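Nigritoxine (Vibrio nigripulchritudo, PDB 5M41) is a bacterial toxin that acts against crustaceans and insects and is built on a new fold. Local coordinates at residues 247-259 and 352-364. Sequence-based numbering, arbitrary orientation.
Sequences IQSPFSHLAKYFD and LGQVVRGGISIAE
The guanidinium of R357 has the methyl of A255 over one face, CB lying 3.7 Å from NH1, with a water above the same face toward the rim; at its edge it meets the carboxylate of D259 and the carbonyl O of P250. The second flat group, the ring of F251, carries CB of its neighbour P250 above the centre of one face; its CE1 stands 4.0 Å from I360 CG1, and I360 CD1 also reaches P250 CB. R357 NH1 donates fairly straight to D259 OD2 (2.9 Å), a salt bridge that arrives on the syn side but 33° out of the carboxylate plane. The two planes are turned 45° apart. R357 NE donates to the carbonyl O of the next residue, G358 (2.8 Å), while R357 NH2 lies 3.0 Å from P250 O and donates to a water held by S252 O. The bend at chi3 (-62°) turns the group toward helix 253-264. S252 is the N-cap of that helix, its OG accepting from A255 N. Two further waters join I247 O to segment 352-364, one to G358 N and the other to V356 O. G358 CA comes 3.3 Å from Q248 O in a CA-H...O contact. Before the turn S249-S252, Q248 NE2 lies 3.0 Å from V355 O. V356 and R357, a classic beta bulge opposite T427, edge a small antiparallel sheet; R357 joins it to the turn and, through D259, to the helix. Because D259 also pairs with R28 through OD1, one carboxylate serves two arginines, which would probably favour its ionised form within this largely buried, partly water-mediated interface.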
loop_
_atom_site.group_PDB
_atom_site.type_symbol
_atom_site.label_atom_id
_atom_site.label_comp_id
_atom_site.label_asym_id
_atom_site.label_seq_id
_atom_site.Cartn_x
_atom_site.Cartn_y
_atom_site.Cartn_z
ATOM N N ILE A 247 -14.994 -12.043 10.881
ATOM C CA ILE A 247 -15.539 -10.691 11.139
ATOM C C ILE A 247 -14.544 -9.538 10.892
ATOM O O ILE A 247 -14.939 -8.467 10.460
ATOM C CB ILE A 247 -16.195 -10.583 12.559
ATOM C CG1 ILE A 247 -16.871 -9.235 12.772
ATOM C CG2 ILE A 247 -15.175 -10.686 13.676
ATOM C CD1 ILE A 247 -18.160 -9.067 12.008
ATOM N N GLN A 248 -13.263 -9.752 11.170
ATOM C CA GLN A 248 -12.251 -8.717 10.897
ATOM C C GLN A 248 -11.425 -9.026 9.632
ATOM O O GLN A 248 -10.345 -8.487 9.450
ATOM C CB GLN A 248 -11.349 -8.530 12.128
ATOM C CG GLN A 248 -12.130 -7.999 13.326
ATOM C CD GLN A 248 -11.232 -7.623 14.501
ATOM O OE1 GLN A 248 -10.381 -8.389 14.892
ATOM N NE2 GLN A 248 -11.453 -6.444 15.072
ATOM N N SER A 249 -11.925 -9.902 8.765
ATOM C CA SER A 249 -11.167 -10.258 7.559
ATOM C C SER A 249 -11.394 -9.203 6.469
ATOM O O SER A 249 -12.363 -8.431 6.534
ATOM C CB SER A 249 -11.529 -11.668 7.062
ATOM O OG SER A 249 -12.804 -11.645 6.470
ATOM N N PRO A 250 -10.487 -9.138 5.486
ATOM C CA PRO A 250 -10.571 -8.043 4.502
ATOM C C PRO A 250 -11.895 -7.962 3.713
ATOM O O PRO A 250 -12.351 -6.833 3.431
ATOM C CB PRO A 250 -9.398 -8.331 3.571
ATOM C CG PRO A 250 -8.392 -8.995 4.479
ATOM C CD PRO A 250 -9.213 -9.877 5.376
ATOM N N PHE A 251 -12.507 -9.113 3.360
ATOM C CA PHE A 251 -13.732 -9.085 2.543
ATOM C C PHE A 251 -14.927 -9.614 3.344
ATOM O O PHE A 251 -15.889 -10.041 2.768
ATOM C CB PHE A 251 -13.559 -9.843 1.185
ATOM C CG PHE A 251 -12.241 -9.527 0.470
ATOM C CD1 PHE A 251 -12.029 -8.279 -0.142
ATOM C CD2 PHE A 251 -11.203 -10.457 0.453
ATOM C CE1 PHE A 251 -10.817 -7.986 -0.784
ATOM C CE2 PHE A 251 -9.993 -10.162 -0.182
ATOM C CZ PHE A 251 -9.810 -8.930 -0.803
ATOM N N SER A 252 -14.847 -9.595 4.673
ATOM C CA SER A 252 -15.943 -10.107 5.517
ATOM C C SER A 252 -17.331 -9.657 5.045
ATOM O O SER A 252 -17.594 -8.455 4.932
ATOM C CB SER A 252 -15.749 -9.614 6.942
ATOM O OG SER A 252 -16.919 -9.858 7.695
ATOM N N HIS A 253 -18.226 -10.608 4.802
ATOM C CA HIS A 253 -19.568 -10.277 4.330
ATOM C C HIS A 253 -20.397 -9.725 5.458
ATOM O O HIS A 253 -21.168 -8.771 5.289
ATOM C CB HIS A 253 -20.206 -11.504 3.652
ATOM C CG HIS A 253 -19.522 -11.884 2.355
ATOM N ND1 HIS A 253 -19.933 -11.412 1.143
ATOM C CD2 HIS A 253 -18.380 -12.647 2.110
ATOM C CE1 HIS A 253 -19.105 -11.871 0.177
ATOM N NE2 HIS A 253 -18.166 -12.639 0.766
ATOM N N LEU A 254 -20.189 -10.281 6.640
ATOM C CA LEU A 254 -20.862 -9.791 7.821
ATOM C C LEU A 254 -20.365 -8.384 8.214
ATOM O O LEU A 254 -21.163 -7.528 8.598
ATOM C CB LEU A 254 -20.687 -10.799 8.956
ATOM C CG LEU A 254 -21.292 -10.495 10.321
ATOM C CD1 LEU A 254 -22.812 -10.326 10.173
ATOM C CD2 LEU A 254 -20.956 -11.604 11.306
ATOM N N ALA A 255 -19.056 -8.123 8.124
ATOM C CA ALA A 255 -18.600 -6.734 8.321
ATOM C C ALA A 255 -19.271 -5.766 7.312
ATOM O O ALA A 255 -19.644 -4.618 7.655
ATOM C CB ALA A 255 -17.086 -6.640 8.211
ATOM N N LYS A 256 -19.430 -6.212 6.076
ATOM C CA LYS A 256 -20.168 -5.384 5.093
ATOM C C LYS A 256 -21.606 -5.116 5.581
ATOM O O LYS A 256 -22.104 -4.001 5.493
ATOM C CB LYS A 256 -20.165 -6.019 3.697
ATOM C CG LYS A 256 -20.848 -5.155 2.624
ATOM C CD LYS A 256 -20.838 -5.786 1.220
ATOM C CE LYS A 256 -21.698 -7.043 1.184
ATOM N NZ LYS A 256 -21.387 -7.936 0.033
ATOM N N TYR A 257 -22.257 -6.126 6.145
ATOM C CA TYR A 257 -23.625 -5.936 6.636
ATOM C C TYR A 257 -23.663 -4.957 7.831
ATOM O O TYR A 257 -24.480 -4.032 7.865
ATOM C CB TYR A 257 -24.291 -7.278 7.006
ATOM C CG TYR A 257 -25.735 -7.089 7.449
ATOM C CD1 TYR A 257 -26.614 -6.310 6.677
ATOM C CD2 TYR A 257 -26.228 -7.675 8.639
ATOM C CE1 TYR A 257 -27.937 -6.123 7.071
ATOM C CE2 TYR A 257 -27.550 -7.481 9.034
ATOM C CZ TYR A 257 -28.395 -6.707 8.241
ATOM O OH TYR A 257 -29.702 -6.486 8.606
ATOM N N PHE A 258 -22.757 -5.142 8.792
ATOM C CA PHE A 258 -22.680 -4.194 9.875
ATOM C C PHE A 258 -22.419 -2.776 9.380
ATOM O O PHE A 258 -23.038 -1.843 9.870
ATOM C CB PHE A 258 -21.601 -4.602 10.867
ATOM C CG PHE A 258 -22.076 -5.585 11.898
ATOM C CD1 PHE A 258 -23.066 -5.228 12.829
ATOM C CD2 PHE A 258 -21.538 -6.869 11.946
ATOM C CE1 PHE A 258 -23.494 -6.143 13.797
ATOM C CE2 PHE A 258 -21.943 -7.780 12.920
ATOM C CZ PHE A 258 -22.922 -7.416 13.852
ATOM N N ASP A 259 -21.524 -2.622 8.401
ATOM C CA ASP A 259 -21.227 -1.298 7.838
ATOM C C ASP A 259 -22.507 -0.681 7.236
ATOM O O ASP A 259 -22.751 0.522 7.337
ATOM C CB ASP A 259 -20.184 -1.403 6.716
ATOM C CG ASP A 259 -18.773 -1.715 7.214
ATOM O OD1 ASP A 259 -18.513 -1.682 8.443
ATOM O OD2 ASP A 259 -17.915 -2.033 6.336
ATOM N N LEU A 352 -4.154 2.516 19.290
ATOM C CA LEU A 352 -4.970 3.075 18.202
ATOM C C LEU A 352 -6.448 3.249 18.561
ATOM O O LEU A 352 -7.057 4.246 18.197
ATOM C CB LEU A 352 -4.853 2.196 16.948
ATOM C CG LEU A 352 -5.619 2.611 15.693
ATOM C CD1 LEU A 352 -5.062 3.912 15.157
ATOM C CD2 LEU A 352 -5.555 1.537 14.610
ATOM N N GLY A 353 -7.012 2.265 19.258
ATOM C CA GLY A 353 -8.459 2.182 19.509
ATOM C C GLY A 353 -8.962 0.794 19.131
ATOM O O GLY A 353 -8.166 -0.137 19.010
ATOM N N GLN A 354 -10.276 0.636 18.967
ATOM C CA GLN A 354 -10.841 -0.609 18.464
ATOM C C GLN A 354 -10.662 -0.729 16.963
ATOM O O GLN A 354 -11.001 0.196 16.228
ATOM C CB GLN A 354 -12.335 -0.620 18.672
ATOM C CG GLN A 354 -12.849 -1.318 19.892
ATOM C CD GLN A 354 -14.327 -1.085 20.021
ATOM O OE1 GLN A 354 -14.806 -0.775 21.102
ATOM N NE2 GLN A 354 -15.062 -1.179 18.897
ATOM N N VAL A 355 -10.168 -1.869 16.500
ATOM C CA VAL A 355 -10.248 -2.174 15.082
ATOM C C VAL A 355 -11.692 -2.599 14.799
ATOM O O VAL A 355 -12.213 -3.525 15.454
ATOM C CB VAL A 355 -9.262 -3.277 14.660
ATOM C CG1 VAL A 355 -9.511 -3.701 13.198
ATOM C CG2 VAL A 355 -7.820 -2.776 14.804
ATOM N N VAL A 356 -12.328 -1.918 13.847
ATOM C CA VAL A 356 -13.724 -2.200 13.496
ATOM C C VAL A 356 -13.793 -3.323 12.450
ATOM O O VAL A 356 -14.465 -4.314 12.656
ATOM C CB VAL A 356 -14.483 -0.920 13.057
ATOM C CG1 VAL A 356 -15.907 -1.236 12.615
ATOM C CG2 VAL A 356 -14.564 0.061 14.237
ATOM N N ARG A 357 -13.036 -3.189 11.368
ATOM C CA ARG A 357 -13.070 -4.164 10.294
ATOM C C ARG A 357 -11.719 -4.199 9.596
ATOM O O ARG A 357 -11.013 -3.172 9.554
ATOM C CB ARG A 357 -14.198 -3.810 9.287
ATOM C CG ARG A 357 -14.069 -2.421 8.649
ATOM C CD ARG A 357 -14.830 -2.313 7.314
ATOM N NE ARG A 357 -14.239 -3.265 6.377
ATOM C CZ ARG A 357 -14.882 -4.148 5.627
ATOM N NH1 ARG A 357 -16.215 -4.203 5.594
ATOM N NH2 ARG A 357 -14.163 -4.955 4.858
ATOM N N GLY A 358 -11.366 -5.358 9.040
ATOM C CA GLY A 358 -10.212 -5.433 8.154
ATOM C C GLY A 358 -10.516 -4.849 6.773
ATOM O O GLY A 358 -11.593 -4.310 6.547
ATOM N N GLY A 359 -9.564 -4.952 5.846
ATOM C CA GLY A 359 -9.762 -4.451 4.505
ATOM C C GLY A 359 -8.478 -4.324 3.719
ATOM O O GLY A 359 -7.457 -4.962 4.034
ATOM N N ILE A 360 -8.546 -3.514 2.671
ATOM C CA ILE A 360 -7.400 -3.274 1.790
ATOM C C ILE A 360 -7.152 -1.782 1.822
ATOM O O ILE A 360 -8.082 -1.005 1.647
ATOM C CB ILE A 360 -7.677 -3.740 0.330
ATOM C CG1 ILE A 360 -8.163 -5.204 0.294
ATOM C CG2 ILE A 360 -6.440 -3.563 -0.553
ATOM C CD1 ILE A 360 -7.169 -6.239 0.825
ATOM N N SER A 361 -5.912 -1.384 2.092
ATOM C CA SER A 361 -5.524 0.021 1.977
ATOM C C SER A 361 -4.610 0.162 0.783
ATOM O O SER A 361 -3.738 -0.677 0.554
ATOM C CB SER A 361 -4.791 0.491 3.232
ATOM O OG SER A 361 -5.584 0.281 4.391
ATOM N N ILE A 362 -4.786 1.229 0.034
ATOM C CA ILE A 362 -3.986 1.472 -1.152
ATOM C C ILE A 362 -3.135 2.711 -0.865
ATOM O O ILE A 362 -3.658 3.758 -0.510
ATOM C CB ILE A 362 -4.880 1.634 -2.414
ATOM C CG1 ILE A 362 -5.552 0.290 -2.767
ATOM C CG2 ILE A 362 -4.051 2.122 -3.608
ATOM C CD1 ILE A 362 -6.692 0.405 -3.773
ATOM N N ALA A 363 -1.811 2.552 -0.948
ATOM C CA ALA A 363 -0.893 3.642 -0.755
ATOM C C ALA A 363 -0.365 4.037 -2.128
ATOM O O ALA A 363 -0.624 3.329 -3.096
ATOM C CB ALA A 363 0.263 3.204 0.148
ATOM N N GLU A 364 0.377 5.149 -2.214
ATOM C CA GLU A 364 1.031 5.521 -3.472
ATOM C C GLU A 364 2.092 4.469 -3.843
ATOM O O GLU A 364 2.462 4.330 -5.017
ATOM C CB GLU A 364 1.681 6.922 -3.394
ATOM C CG GLU A 364 0.751 8.093 -3.044
ATOM C CD GLU A 364 -0.192 8.530 -4.181
ATOM O OE1 GLU A 364 -0.277 7.855 -5.242
ATOM O OE2 GLU A 364 -0.875 9.583 -4.019
HETATM O O HOH W 1 -13.683 -6.970 8.386
HETATM O O HOH W 2 -16.197 -6.112 11.373
HETATM O O HOH W 3 -16.338 -6.476 3.814
#